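Local coordinates for laccase (Botrytis aclada, PDB 3SQR), which is a multicopper oxidase that oxidises phenolic substrates such as hydroquinone while reducing dioxygen to water, and probably acts in lignin degradation and detoxification, at residues G163-H168 with G308-V313; G198-Q203 with Y263-I268. All coordinates share one frame; numbering follows the deposited sequence.

In the fold
Contact 1 bridges the first and second cupredoxin domains of the laccase, and contact 2 lies within the second, with centres about 8 Å apart. Along the chain they are nested: 198-203 and 263-268 of contact 2 both fall between 163-168 and 308-313 of contact 1. Contact 2 is part of the six-stranded sheet of the second domain; contact 1 joins that sheet, through strand 310-316, to strand 163-169 of the first domain. Strands 262-269 and 310-316 are neighbours, and Y311 O probably accepts a hydrogen bond from L267 N (2.8 Å). It is thus contact 1 that ties this sheet to the strand carrying H168, a copper ligand.

Contact 1. Residues G163-H168 with G308-V313; sequences GTTWYH and GQRYDV. With CU (copper (II) ion), chain F.
R310 reaches from the second cupredoxin domain to the backbone of T164 in the first, at a buried interface where the two strands run roughly antiparallel with their axes 7.0 Å apart. Bent at chi2 and chi3, the arginine chain slides past T164 in the opposite direction and brings NE within 2.9 Å of T164 O. That bond is nearly straight, 169° at the hydrogen, and lies close to the guanidinium plane. NH1 turns back to G308 O, while NH2 forms a salt bridge with D500, so three acceptors fix the rotation of the group. T165 OG1 sits over one guanidinium face without bonding to it; its partner is H126 O. The W166 and R310 side chains cross at about a right angle, with the indole and guanidinium planes 52° apart, and W166 presents its NE1 edge to G308 O at 3.6 Å, too long for a bond. H168 CD2 lies over one face of that indole, and H168 NE2 binds a copper ion, consistent with the type 3 site, together with H126 and H527. Farther along, D312 OD1 takes a water that also meets T164 N, and T164 OG1 donates to D312 OD2 at 2.8 Å, from the syn side but somewhat out of the carboxylate plane.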
# COMPACT_ATOMS: atom_id res chain seq x y z
N GLY A 163 6.64 -4.44 11.42
CA GLY A 163 7.32 -4.40 10.14
C GLY A 163 7.12 -3.05 9.46
O GLY A 163 7.02 -2.01 10.09
N THR A 164 7.16 -3.11 8.15
CA THR A 164 7.11 -1.95 7.28
C THR A 164 5.77 -1.78 6.62
O THR A 164 5.27 -2.64 5.91
CB THR A 164 8.14 -2.15 6.15
OG1 THR A 164 9.44 -2.35 6.73
CG2 THR A 164 8.17 -0.95 5.22
N THR A 165 5.26 -0.59 6.80
CA THR A 165 4.11 -0.20 6.01
C THR A 165 4.12 1.30 5.82
O THR A 165 5.16 1.96 5.97
CB THR A 165 2.77 -0.80 6.53
OG1 THR A 165 1.82 -0.67 5.48
CG2 THR A 165 2.30 -0.12 7.85
N TRP A 166 2.96 1.81 5.43
CA TRP A 166 2.85 3.20 5.06
C TRP A 166 1.43 3.61 5.39
O TRP A 166 0.58 2.76 5.55
CB TRP A 166 3.19 3.41 3.60
CG TRP A 166 2.39 2.66 2.55
CD1 TRP A 166 2.14 1.30 2.48
CD2 TRP A 166 1.82 3.21 1.36
NE1 TRP A 166 1.48 1.00 1.30
CE2 TRP A 166 1.25 2.16 0.62
CE3 TRP A 166 1.73 4.50 0.85
CZ2 TRP A 166 0.54 2.39 -0.58
CZ3 TRP A 166 1.09 4.75 -0.34
CH2 TRP A 166 0.47 3.69 -1.06
N TYR A 167 1.24 4.90 5.50
CA TYR A 167 -0.13 5.44 5.67
C TYR A 167 -0.35 6.35 4.50
O TYR A 167 0.59 6.99 4.00
CB TYR A 167 -0.31 6.16 7.00
CG TYR A 167 0.56 7.36 7.20
CD1 TYR A 167 1.86 7.25 7.59
CD2 TYR A 167 0.04 8.65 7.05
CE1 TYR A 167 2.66 8.40 7.80
CE2 TYR A 167 0.82 9.77 7.26
CZ TYR A 167 2.14 9.64 7.61
OH TYR A 167 2.88 10.75 7.78
N HIS A 168 -1.62 6.48 4.07
CA HIS A 168 -1.85 7.31 2.92
C HIS A 168 -3.28 7.70 2.85
O HIS A 168 -4.12 7.04 3.38
CB HIS A 168 -1.45 6.63 1.63
CG HIS A 168 -2.13 5.30 1.36
ND1 HIS A 168 -3.37 5.20 0.74
CD2 HIS A 168 -1.69 4.04 1.53
CE1 HIS A 168 -3.67 3.92 0.60
NE2 HIS A 168 -2.65 3.19 1.04
N GLY A 308 1.76 -0.84 -3.33
CA GLY A 308 1.27 -1.07 -1.97
C GLY A 308 1.96 -2.22 -1.26
O GLY A 308 1.85 -2.29 -0.01
N GLN A 309 2.71 -3.02 -2.01
CA GLN A 309 3.57 -4.03 -1.45
C GLN A 309 4.80 -3.43 -0.76
O GLN A 309 5.32 -2.38 -1.18
CB GLN A 309 4.03 -5.02 -2.50
CG GLN A 309 2.95 -5.89 -2.97
CD GLN A 309 3.44 -7.04 -3.82
OE1 GLN A 309 4.39 -6.88 -4.58
NE2 GLN A 309 2.73 -8.15 -3.77
N ARG A 310 5.27 -4.14 0.30
CA ARG A 310 6.46 -3.82 1.03
C ARG A 310 7.28 -5.04 1.03
O ARG A 310 6.73 -6.12 0.99
CB ARG A 310 6.22 -3.39 2.50
CG ARG A 310 5.52 -2.07 2.61
CD ARG A 310 4.05 -2.21 2.45
NE ARG A 310 3.48 -2.86 3.59
CZ ARG A 310 2.32 -3.52 3.61
NH1 ARG A 310 1.63 -3.73 2.50
NH2 ARG A 310 1.88 -4.02 4.75
N TYR A 311 8.58 -4.83 1.03
CA TYR A 311 9.52 -5.89 1.37
C TYR A 311 10.54 -5.32 2.28
O TYR A 311 11.02 -4.18 2.09
CB TYR A 311 10.18 -6.42 0.12
CG TYR A 311 9.32 -7.31 -0.71
CD1 TYR A 311 9.15 -8.66 -0.39
CD2 TYR A 311 8.63 -6.81 -1.79
CE1 TYR A 311 8.38 -9.46 -1.16
CE2 TYR A 311 7.85 -7.63 -2.59
CZ TYR A 311 7.72 -8.95 -2.27
OH TYR A 311 6.97 -9.74 -3.03
N ASP A 312 10.99 -6.15 3.20
CA ASP A 312 12.10 -5.80 4.03
C ASP A 312 13.21 -6.72 3.50
O ASP A 312 13.01 -7.92 3.30
CB ASP A 312 11.90 -6.10 5.50
CG ASP A 312 10.99 -5.13 6.19
OD1 ASP A 312 9.81 -5.28 5.96
OD2 ASP A 312 11.44 -4.25 6.96
N VAL A 313 14.34 -6.08 3.24
CA VAL A 313 15.56 -6.82 2.82
C VAL A 313 16.75 -6.40 3.65
O VAL A 313 16.89 -5.31 4.11
CB VAL A 313 15.83 -6.60 1.31
CG1 VAL A 313 14.60 -6.96 0.47
CG2 VAL A 313 16.24 -5.09 1.07
CU CU F . -2.58 1.24 0.58
O HOH W 1 7.54 -5.99 7.38

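Contact 2. Residues G198-Q203 with Y263-I268; sequences GVIFLQ and YRLRLI. With NAG (2-acetamido-2-deoxy-beta-D-glucopyranose), chain C.
Strands 198-203 and 263-268 are parallel neighbours in the six-stranded sheet of the second cupredoxin domain. Four backbone bonds zip them together: R266 N to G198 O, I200 N to R266 O (2.7 Å), I268 N to I200 O, the longest at 3.2 Å, and L202 N to I268 O. R266 O also meets V199 CA in a short CA-H...O contact of 3.0 Å. One sheet face carries V199, F201, R266 and I268. With CG1 anti to the backbone N (chi1 170°), V199 sets that methyl over the centre of the F201 ring, 3.5 Å above its plane, and against I268 CD1 at 3.8 Å. I268 runs alongside F201 in the same direction, its CD1 approaching CE1 obliquely. R266 lays its CB and CG by G198 O, then extends so that its guanidinium lies face to face with that of R264, NH2 over its centre. This pairing of like charges is probably eased by salt bridges from R264 to D312 and R266 to D196; R266 NH1 also bonds T164 OG1. On the other face I200 CD1 lies beside L265 CD2, and I200 CB meets L267 CD2 at 3.9 Å. V199 O accepts a hydrogen bond from N2 of a protein-attached NAG (2.8 Å), whose C8 nears I200 CG1. A parallel pair inside an otherwise largely antiparallel sheet is typical of the Greek-key beta sandwich of cupredoxins.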
# COMPACT_ATOMS: atom_id res chain seq x y z
N GLY A 198 15.74 2.42 7.17
CA GLY A 198 14.40 2.95 7.01
C GLY A 198 13.88 2.66 5.62
O GLY A 198 14.32 1.74 4.88
N VAL A 199 12.83 3.39 5.30
CA VAL A 199 12.05 3.11 4.08
C VAL A 199 12.74 3.72 2.87
O VAL A 199 13.43 4.78 2.96
CB VAL A 199 10.62 3.68 4.23
CG1 VAL A 199 9.87 3.63 2.93
CG2 VAL A 199 9.78 2.85 5.26
N ILE A 200 12.59 3.06 1.76
CA ILE A 200 12.91 3.65 0.44
C ILE A 200 11.64 3.52 -0.37
O ILE A 200 11.21 2.41 -0.71
CB ILE A 200 14.03 2.89 -0.31
CG1 ILE A 200 15.31 2.90 0.53
CG2 ILE A 200 14.23 3.47 -1.73
CD1 ILE A 200 16.48 2.12 -0.04
N PHE A 201 10.96 4.66 -0.58
CA PHE A 201 9.81 4.73 -1.41
C PHE A 201 10.16 4.69 -2.88
O PHE A 201 11.14 5.28 -3.32
CB PHE A 201 9.00 5.99 -1.13
CG PHE A 201 8.33 5.98 0.21
CD1 PHE A 201 7.20 5.19 0.41
CD2 PHE A 201 8.82 6.72 1.27
CE1 PHE A 201 6.59 5.17 1.61
CE2 PHE A 201 8.17 6.73 2.49
CZ PHE A 201 7.05 5.97 2.65
N LEU A 202 9.40 3.92 -3.63
CA LEU A 202 9.56 3.84 -5.08
C LEU A 202 8.23 4.31 -5.68
O LEU A 202 7.18 3.81 -5.31
CB LEU A 202 9.91 2.42 -5.49
CG LEU A 202 11.12 1.76 -4.89
CD1 LEU A 202 11.09 0.25 -5.19
CD2 LEU A 202 12.39 2.47 -5.39
N GLN A 203 8.25 5.28 -6.57
CA GLN A 203 7.02 5.77 -7.17
C GLN A 203 7.28 6.42 -8.51
O GLN A 203 8.39 6.82 -8.84
CB GLN A 203 6.35 6.79 -6.26
CG GLN A 203 7.22 8.01 -6.03
CD GLN A 203 6.69 8.96 -5.00
OE1 GLN A 203 7.32 9.19 -3.99
NE2 GLN A 203 5.58 9.61 -5.31
N TYR A 263 22.54 -3.99 6.51
CA TYR A 263 21.53 -2.93 6.50
C TYR A 263 20.17 -3.53 6.19
O TYR A 263 20.02 -4.31 5.30
CB TYR A 263 21.81 -1.90 5.44
CG TYR A 263 23.07 -1.17 5.72
CD1 TYR A 263 23.07 -0.07 6.53
CD2 TYR A 263 24.28 -1.56 5.14
CE1 TYR A 263 24.20 0.61 6.85
CE2 TYR A 263 25.43 -0.85 5.42
CZ TYR A 263 25.40 0.22 6.26
OH TYR A 263 26.54 0.97 6.57
N ARG A 264 19.19 -3.12 6.98
CA ARG A 264 17.79 -3.37 6.67
C ARG A 264 17.23 -2.17 5.88
O ARG A 264 17.35 -1.01 6.26
CB ARG A 264 17.01 -3.55 7.97
CG ARG A 264 15.53 -3.73 7.73
CD ARG A 264 14.87 -3.95 9.04
NE ARG A 264 13.51 -4.44 8.85
CZ ARG A 264 12.83 -5.03 9.83
NH1 ARG A 264 13.37 -5.23 11.04
NH2 ARG A 264 11.60 -5.42 9.59
N LEU A 265 16.75 -2.48 4.70
CA LEU A 265 16.07 -1.49 3.80
C LEU A 265 14.62 -1.90 3.72
O LEU A 265 14.31 -3.05 3.53
CB LEU A 265 16.63 -1.56 2.40
CG LEU A 265 18.04 -1.01 2.15
CD1 LEU A 265 19.11 -1.50 3.12
CD2 LEU A 265 18.39 -1.23 0.64
N ARG A 266 13.75 -0.91 3.73
CA ARG A 266 12.31 -1.20 3.79
C ARG A 266 11.70 -0.61 2.55
O ARG A 266 11.60 0.59 2.45
CB ARG A 266 11.74 -0.61 5.06
CG ARG A 266 12.41 -1.08 6.36
CD ARG A 266 11.85 -0.30 7.50
NE ARG A 266 12.33 -0.66 8.80
CZ ARG A 266 11.70 -1.47 9.66
NH1 ARG A 266 10.59 -2.08 9.32
NH2 ARG A 266 12.22 -1.70 10.86
N LEU A 267 11.39 -1.47 1.61
CA LEU A 267 11.03 -1.08 0.29
C LEU A 267 9.53 -1.02 0.17
O LEU A 267 8.84 -1.96 0.54
CB LEU A 267 11.58 -2.05 -0.73
CG LEU A 267 13.12 -2.26 -0.60
CD1 LEU A 267 13.58 -3.45 -1.45
CD2 LEU A 267 13.85 -0.96 -0.94
N ILE A 268 9.06 0.10 -0.36
CA ILE A 268 7.61 0.32 -0.61
C ILE A 268 7.37 0.90 -1.95
O ILE A 268 7.92 1.95 -2.28
CB ILE A 268 6.94 1.20 0.44
CG1 ILE A 268 7.46 0.89 1.85
CG2 ILE A 268 5.31 1.08 0.31
CD1 ILE A 268 6.71 1.59 2.93
C1 NAG C . 13.83 8.00 3.02
C2 NAG C . 15.06 7.69 3.87
C3 NAG C . 14.59 7.57 5.31
C4 NAG C . 13.89 8.83 5.79
C5 NAG C . 12.85 9.32 4.73
C6 NAG C . 12.67 10.82 4.81
C7 NAG C . 16.87 6.15 3.42
C8 NAG C . 17.33 4.72 3.18
N2 NAG C . 15.58 6.39 3.58
O3 NAG C . 15.65 7.23 6.18
O4 NAG C . 13.22 8.57 7.03
O5 NAG C . 13.32 9.23 3.41
O6 NAG C . 11.47 11.19 4.14
O7 NAG C . 17.66 7.10 3.47